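Local coordinates for ABC-type branched-chain amino acid transport systems periplasmic component-like protein (Thermomonospora curvata, PDB 4N03) that probably binds fatty acids for an ABC transporter, as a solute-binding protein of the leucine-binding family, and holds palmitic acid in this structure, at residues Q25-T30 with L334-L339; K51-A56 with V311-G316; Q117-D122 with K139-T144. One frame throughout, in Å; residues are numbered along the deposited sequence. Where two conformers were deposited one is given.

Interaction 1 of 3, residues Q25-T30 with L334-L339; sequences QGPGVT and LTREGL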
# COMPACT_ATOMS: atom_id res chain seq x y z
N GLN A 25 -18.02 -20.22 -14.90
CA GLN A 25 -16.60 -19.96 -15.01
C GLN A 25 -16.32 -18.75 -15.91
O GLN A 25 -16.51 -18.81 -17.09
CB GLN A 25 -15.90 -21.21 -15.56
CG GLN A 25 -16.11 -22.46 -14.70
CD GLN A 25 -15.49 -23.76 -15.21
OE1 GLN A 25 -15.32 -24.67 -14.41
NE2 GLN A 25 -15.21 -23.88 -16.46
N GLY A 26 -15.78 -17.69 -15.32
CA GLY A 26 -15.38 -16.52 -16.09
C GLY A 26 -14.01 -16.67 -16.67
O GLY A 26 -13.40 -17.76 -16.64
N PRO A 27 -13.48 -15.58 -17.21
CA PRO A 27 -12.09 -15.61 -17.72
C PRO A 27 -11.10 -16.09 -16.66
O PRO A 27 -11.20 -15.73 -15.50
CB PRO A 27 -11.84 -14.15 -18.14
CG PRO A 27 -13.17 -13.55 -18.26
CD PRO A 27 -14.09 -14.25 -17.32
N GLY A 28 -10.14 -16.90 -17.08
CA GLY A 28 -9.17 -17.41 -16.17
C GLY A 28 -9.64 -18.58 -15.29
O GLY A 28 -8.86 -19.09 -14.51
N VAL A 29 -10.87 -19.03 -15.46
CA VAL A 29 -11.41 -20.09 -14.63
C VAL A 29 -11.69 -21.29 -15.50
O VAL A 29 -12.37 -21.18 -16.51
CB VAL A 29 -12.71 -19.68 -13.93
CG1 VAL A 29 -13.17 -20.79 -13.00
CG2 VAL A 29 -12.48 -18.43 -13.12
N THR A 30 -11.13 -22.43 -15.12
CA THR A 30 -11.44 -23.70 -15.78
C THR A 30 -12.01 -24.63 -14.77
O THR A 30 -12.22 -24.31 -13.62
CB THR A 30 -10.16 -24.30 -16.40
OG1 THR A 30 -9.26 -24.60 -15.35
CG2 THR A 30 -9.56 -23.35 -17.40
N LEU A 334 -18.26 -18.23 -10.33
CA LEU A 334 -16.89 -17.74 -10.47
C LEU A 334 -16.72 -16.94 -11.76
O LEU A 334 -15.82 -17.17 -12.56
CB LEU A 334 -15.87 -18.89 -10.37
CG LEU A 334 -15.71 -19.58 -9.02
CD1 LEU A 334 -14.78 -20.79 -9.14
CD2 LEU A 334 -15.12 -18.61 -8.03
N THR A 335 -17.57 -15.94 -11.91
CA THR A 335 -17.51 -14.93 -12.96
C THR A 335 -17.06 -13.65 -12.33
O THR A 335 -17.01 -13.50 -11.12
CB THR A 335 -18.87 -14.76 -13.62
OG1 THR A 335 -19.79 -14.23 -12.65
CG2 THR A 335 -19.37 -16.07 -14.20
N ARG A 336 -16.74 -12.68 -13.18
CA ARG A 336 -16.34 -11.39 -12.66
C ARG A 336 -17.47 -10.69 -11.89
O ARG A 336 -17.22 -10.13 -10.84
CB ARG A 336 -15.80 -10.52 -13.78
CG ARG A 336 -14.44 -11.09 -14.21
CD ARG A 336 -13.71 -10.14 -15.08
NE ARG A 336 -12.43 -10.69 -15.46
CZ ARG A 336 -11.85 -10.40 -16.60
NH1 ARG A 336 -12.42 -9.51 -17.44
NH2 ARG A 336 -10.71 -10.98 -16.93
N GLU A 337 -18.71 -10.82 -12.35
CA GLU A 337 -19.86 -10.29 -11.62
C GLU A 337 -20.02 -10.99 -10.25
O GLU A 337 -20.20 -10.39 -9.19
CB GLU A 337 -21.13 -10.44 -12.46
CG GLU A 337 -22.42 -10.00 -11.80
CD GLU A 337 -23.63 -10.19 -12.70
OE1 GLU A 337 -24.44 -11.10 -12.40
OE2 GLU A 337 -23.78 -9.44 -13.69
N GLY A 338 -19.90 -12.32 -10.26
CA GLY A 338 -20.05 -13.09 -9.03
C GLY A 338 -18.98 -12.72 -8.02
O GLY A 338 -19.24 -12.56 -6.83
N LEU A 339 -17.77 -12.53 -8.52
CA LEU A 339 -16.67 -12.25 -7.63
C LEU A 339 -16.76 -10.89 -6.98
O LEU A 339 -16.56 -10.71 -5.80
CB LEU A 339 -15.35 -12.40 -8.37
CG LEU A 339 -14.10 -12.27 -7.50
CD1 LEU A 339 -14.02 -13.39 -6.46
CD2 LEU A 339 -12.85 -12.32 -8.37
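Arg336 lies across the ring of Pro27, the two side chains meeting at about a right angle. The arginine CG stands anti to the carbonyl carbon (chi1 -71°), which sets how the chain leaves CB; from there it runs extended to NE. NE is held by the Leu101 carbonyl O, CZ sits 3.8 Å from Pro27 CG, and NH2 comes to 3.6 Å from Pro27 CB. The proline thus covers one face of the guanidinium, its CG 3.7 Å above the centre of that group. Carbonyl oxygens take up the tip: Val100 and Asn97 at NH2, Asp122 at NH1. With an alanine here, the carbonyls of Leu101, Val100, Asn97 and Asp122 are likely to lose their shared donor, and Pro27 CB and CG the guanidinium they lie over. Gly26 N donates to Leu334 O at 2.8 Å, and Val29 CG2 touches the same oxygen at 3.6 Å. Gly26 also opens the type II turn that ends at Val29. Thr335 is the N-cap of helix 336-343: its OG1 accepts from Gly338 N at 3.1 Å and is also hydrogen-bonded to Asp333 OD1. Gln25 and Leu334 make the bridge of a tiny parallel sheet, 24-25 with 333-334, and Leu334 rests on Leu325 of helix 309-330.

Interaction 2 of 3, residues K51-A56 with V311-G316; sequences KSITQA and VVNGYG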
# COMPACT_ATOMS: atom_id res chain seq x y z
N LYS A 51 8.58 -7.74 -4.30
CA LYS A 51 8.94 -9.13 -4.04
C LYS A 51 8.25 -9.65 -2.82
O LYS A 51 7.68 -10.76 -2.85
CB LYS A 51 10.44 -9.28 -3.96
CG LYS A 51 10.91 -10.72 -3.84
CD LYS A 51 12.43 -10.84 -3.75
CE LYS A 51 12.84 -12.32 -3.72
NZ LYS A 51 14.29 -12.46 -3.74
N SER A 52 8.27 -8.90 -1.72
CA SER A 52 7.65 -9.36 -0.50
C SER A 52 6.16 -9.54 -0.67
O SER A 52 5.59 -10.54 -0.17
CB SER A 52 7.91 -8.39 0.62
OG SER A 52 9.27 -8.31 0.93
N ILE A 53 5.50 -8.55 -1.29
CA ILE A 53 4.06 -8.63 -1.49
C ILE A 53 3.69 -9.87 -2.32
O ILE A 53 2.78 -10.61 -2.00
CB ILE A 53 3.53 -7.34 -2.13
CG1 ILE A 53 3.74 -6.15 -1.20
CG2 ILE A 53 2.07 -7.48 -2.45
CD1 ILE A 53 3.62 -4.82 -1.91
N THR A 54 4.42 -10.03 -3.40
CA THR A 54 4.19 -11.11 -4.34
C THR A 54 4.41 -12.49 -3.68
O THR A 54 3.60 -13.39 -3.85
CB THR A 54 5.06 -10.94 -5.56
OG1 THR A 54 4.68 -9.73 -6.19
CG2 THR A 54 4.90 -12.06 -6.57
N GLN A 55 5.49 -12.59 -2.92
CA GLN A 55 5.77 -13.84 -2.24
C GLN A 55 4.78 -14.13 -1.17
O GLN A 55 4.43 -15.31 -0.95
CB GLN A 55 7.21 -13.83 -1.67
CG GLN A 55 8.24 -13.95 -2.79
CD GLN A 55 9.67 -14.15 -2.34
OE1 GLN A 55 10.50 -14.60 -3.15
NE2 GLN A 55 10.00 -13.80 -1.13
N ALA A 56 4.30 -13.12 -0.45
CA ALA A 56 3.30 -13.34 0.55
C ALA A 56 1.97 -13.80 -0.01
O ALA A 56 1.29 -14.65 0.58
CB ALA A 56 3.11 -12.14 1.46
N VAL A 311 5.05 -7.90 3.31
CA VAL A 311 4.58 -9.25 3.58
C VAL A 311 3.13 -9.19 4.11
O VAL A 311 2.28 -9.97 3.70
CB VAL A 311 5.54 -10.00 4.53
CG1 VAL A 311 4.97 -11.38 4.90
CG2 VAL A 311 6.93 -10.15 3.90
N VAL A 312 2.91 -8.33 5.09
CA VAL A 312 1.57 -8.17 5.65
C VAL A 312 0.56 -7.76 4.57
O VAL A 312 -0.50 -8.32 4.45
CB VAL A 312 1.57 -7.12 6.81
CG1 VAL A 312 0.20 -7.10 7.47
CG2 VAL A 312 2.61 -7.45 7.85
N ASN A 313 0.96 -6.78 3.75
CA ASN A 313 0.11 -6.28 2.70
C ASN A 313 -0.26 -7.34 1.69
O ASN A 313 -1.42 -7.47 1.29
CB ASN A 313 0.80 -5.10 2.00
CG ASN A 313 -0.04 -4.49 0.91
OD1 ASN A 313 -1.20 -4.04 1.12
ND2 ASN A 313 0.50 -4.44 -0.23
N GLY A 314 0.74 -8.15 1.28
CA GLY A 314 0.42 -9.18 0.30
C GLY A 314 -0.44 -10.28 0.88
O GLY A 314 -1.35 -10.76 0.21
N TYR A 315 -0.13 -10.75 2.08
CA TYR A 315 -0.93 -11.81 2.67
C TYR A 315 -2.38 -11.33 2.82
O TYR A 315 -3.30 -12.06 2.54
CB TYR A 315 -0.33 -12.19 4.02
CG TYR A 315 -0.64 -13.59 4.50
CD1 TYR A 315 -0.09 -14.68 3.86
CD2 TYR A 315 -1.45 -13.79 5.55
CE1 TYR A 315 -0.29 -16.00 4.35
CE2 TYR A 315 -1.68 -15.07 6.04
CZ TYR A 315 -1.14 -16.16 5.40
OH TYR A 315 -1.32 -17.45 5.94
N GLY A 316 -2.55 -10.09 3.25
CA GLY A 316 -3.88 -9.52 3.37
C GLY A 316 -4.62 -9.43 2.06
O GLY A 316 -5.84 -9.67 2.04
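The OG of Ser52 is gripped by Asp308 OD2 and the carbonyl O of Pro48, while its CB packs 3.8 Å from Val311 CG2. This is a close helix-helix packing within the periplasmic-binding-protein fold: the segment axes 51-56 and 311-316 approach to 7.0 Å at a crossing angle of -36°, running in roughly the same direction. Gly314 makes the short distance possible. A CB there would lie 2.2 Å from Ile53 O, a clash; instead Gly314 CA offers its hydrogen to Ile53 O at 3.6 Å, with an angle of 154° at the hydrogen. Ala56 is the small partner from the other helix. It points toward helix 309-330, and its CB is pressed 3.2 Å from Val311 O, with Val311 CG1 alongside. At the other end Ile53 CD1 touches Asn313 ND2 at 3.6 Å. The amide gets there because CG is anti to the backbone N (chi1 -178°), and ND2 donates to Ser129 OG; this side chain is also about 4 Å from the bound palmitic acid. Tyr315 OH bonds to Glu63, and the tyrosine ring brings its edge to helix 47-66, with Ala56 O near the ring plane at that edge, 3.6 Å from Tyr315 CD1.

Interaction 3 of 3, residues Q117-D122 with K139-T144; sequences QRIESD and KYIQVT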
# COMPACT_ATOMS: atom_id res chain seq x y z
N GLN A 117 -9.73 2.74 -16.83
CA GLN A 117 -10.84 2.60 -17.75
C GLN A 117 -11.02 1.17 -18.24
O GLN A 117 -12.14 0.68 -18.38
CB GLN A 117 -10.66 3.53 -18.97
CG GLN A 117 -10.97 4.96 -18.76
CD GLN A 117 -10.91 5.76 -20.04
OE1 GLN A 117 -9.85 6.09 -20.49
NE2 GLN A 117 -12.06 6.07 -20.62
N ARG A 118 -9.91 0.50 -18.53
CA ARG A 118 -10.00 -0.89 -18.95
C ARG A 118 -10.51 -1.82 -17.82
O ARG A 118 -11.31 -2.72 -18.06
CB ARG A 118 -8.63 -1.38 -19.38
CG ARG A 118 -8.17 -0.80 -20.71
CD ARG A 118 -6.79 -1.38 -21.00
NE ARG A 118 -6.18 -0.80 -22.19
CZ ARG A 118 -5.49 0.32 -22.21
NH1 ARG A 118 -5.32 1.04 -21.08
NH2 ARG A 118 -4.94 0.74 -23.37
N ILE A 119 -10.07 -1.55 -16.60
CA ILE A 119 -10.53 -2.32 -15.44
C ILE A 119 -12.03 -2.23 -15.34
O ILE A 119 -12.74 -3.22 -15.14
CB ILE A 119 -9.83 -1.83 -14.17
CG1 ILE A 119 -8.42 -2.40 -14.09
CG2 ILE A 119 -10.61 -2.20 -12.92
CD1 ILE A 119 -7.57 -1.73 -13.03
N GLU A 120 -12.54 -1.00 -15.55
CA GLU A 120 -13.98 -0.80 -15.43
C GLU A 120 -14.74 -1.55 -16.55
O GLU A 120 -15.74 -2.23 -16.30
CB GLU A 120 -14.32 0.68 -15.47
CG GLU A 120 -15.78 0.97 -15.16
CD GLU A 120 -16.07 0.89 -13.63
OE1 GLU A 120 -15.16 1.21 -12.81
OE2 GLU A 120 -17.19 0.52 -13.25
N SER A 121 -14.21 -1.44 -17.77
CA SER A 121 -14.84 -2.08 -18.91
C SER A 121 -14.82 -3.59 -18.78
O SER A 121 -15.76 -4.28 -19.12
CB SER A 121 -14.13 -1.65 -20.19
OG SER A 121 -14.75 -2.23 -21.32
N ASP A 122 -13.72 -4.10 -18.26
CA ASP A 122 -13.47 -5.54 -18.12
C ASP A 122 -14.13 -6.12 -16.86
O ASP A 122 -14.20 -7.33 -16.70
CB ASP A 122 -11.97 -5.82 -18.10
CG ASP A 122 -11.31 -5.63 -19.43
OD1 ASP A 122 -12.00 -5.66 -20.48
OD2 ASP A 122 -10.09 -5.48 -19.43
N LYS A 139 -16.24 0.40 -8.62
CA LYS A 139 -16.74 -0.81 -7.99
C LYS A 139 -15.68 -1.90 -8.00
O LYS A 139 -15.64 -2.70 -7.07
CB LYS A 139 -18.03 -1.34 -8.69
CG LYS A 139 -18.79 -2.44 -7.93
CD LYS A 139 -19.99 -3.01 -8.70
CE LYS A 139 -20.53 -4.27 -8.02
NZ LYS A 139 -21.71 -4.82 -8.72
N TYR A 140 -14.90 -1.94 -9.06
CA TYR A 140 -13.99 -3.06 -9.29
C TYR A 140 -12.65 -2.91 -8.65
O TYR A 140 -11.88 -3.90 -8.61
CB TYR A 140 -13.86 -3.31 -10.79
CG TYR A 140 -15.17 -3.65 -11.37
CD1 TYR A 140 -15.70 -4.90 -11.19
CD2 TYR A 140 -15.95 -2.71 -12.03
CE1 TYR A 140 -16.93 -5.26 -11.67
CE2 TYR A 140 -17.25 -3.08 -12.49
CZ TYR A 140 -17.70 -4.36 -12.26
OH TYR A 140 -18.93 -4.81 -12.71
N ILE A 141 -12.31 -1.75 -8.10
CA ILE A 141 -11.01 -1.52 -7.48
C ILE A 141 -11.19 -1.38 -6.00
O ILE A 141 -11.95 -0.52 -5.56
CB ILE A 141 -10.30 -0.30 -8.06
CG1 ILE A 141 -10.12 -0.44 -9.57
CG2 ILE A 141 -8.97 -0.11 -7.34
CD1 ILE A 141 -9.55 0.79 -10.25
N GLN A 142 -10.57 -2.26 -5.21
CA GLN A 142 -10.58 -2.07 -3.76
C GLN A 142 -9.33 -1.39 -3.30
O GLN A 142 -8.26 -2.02 -3.25
CB GLN A 142 -10.69 -3.41 -3.05
CG GLN A 142 -10.67 -3.27 -1.53
CD GLN A 142 -11.90 -2.47 -1.09
OE1 GLN A 142 -13.03 -2.89 -1.34
NE2 GLN A 142 -11.69 -1.36 -0.42
N VAL A 143 -9.46 -0.13 -2.91
CA VAL A 143 -8.36 0.55 -2.26
C VAL A 143 -8.40 0.13 -0.81
O VAL A 143 -9.38 0.30 -0.12
CB VAL A 143 -8.48 2.08 -2.38
CG1 VAL A 143 -7.29 2.72 -1.69
CG2 VAL A 143 -8.56 2.50 -3.85
N THR A 144 -7.34 -0.54 -0.37
CA THR A 144 -7.31 -1.04 1.01
C THR A 144 -6.90 0.06 1.98
O THR A 144 -6.40 1.10 1.54
CB THR A 144 -6.35 -2.21 1.12
OG1 THR A 144 -5.06 -1.79 0.70
CG2 THR A 144 -6.81 -3.40 0.26
O HOH W 1 -17.47 1.26 -10.71
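Tyr140 turns the CD2-CE2 edge of its ring to the carboxylate of Glu120, with Glu120 CD in the ring plane and OE2 3.7 Å from Tyr140 CD2. The two flat groups are steeply inclined, 68° apart, so the carboxylate meets the rim rather than stacking. One face of the ring carries Lys139 CB, 4.1 Å above the plane and offset toward the rim. Because a ring's C-H edge is slightly positive, an acid placed there is probably favourable. Glu120 reaches it through a bend at chi2 (77°), which folds the acid back although its CB leads away from the loop. Its OE2 accepts from a water at 2.7 Å, and that water accepts from Lys139 N at 2.6 Å; OE1 is bonded to Ser138 OG. The helix ending at Asp122 is the connection of a beta-alpha-beta crossover between the parallel strands 103-107 and 126-129 of one lobe. The loop 139-144 passes along the outer strand of that sheet, with Tyr140 and Gln142 each joined to Thr126 by backbone hydrogen bonds. Ile119 supplies the apolar part of the contact. Its CG2 meets Ile141 CG1 at 3.8 Å, the two side chains crossing at about a right angle, and also lies 4.0 Å from Tyr140 CB. Tyr93 of helix 86-96 and Thr126 pack against the same isoleucine.

Overall arrangement
From the N terminus, residues 25-30 open the outermost loop, which closes at 334-339 in interaction 1. Inside it, helix 47-66 opens interaction 2 and helix 309-330 closes it after the chain has built much of the second lobe. Interaction 3 is a short local loop, 117-122 to 139-144, within both of the others, so the three nest and none cross. The disulfide Cys71-Cys329, by contrast, starts inside the loop of interaction 2 and ends beyond it. Interactions 1 and 3 touch, joining the start of helix 336-343 to the end of helix 109-122. Interactions 2 and 3 lie about 21 Å apart between centres, each with a residue near the palmitic acid.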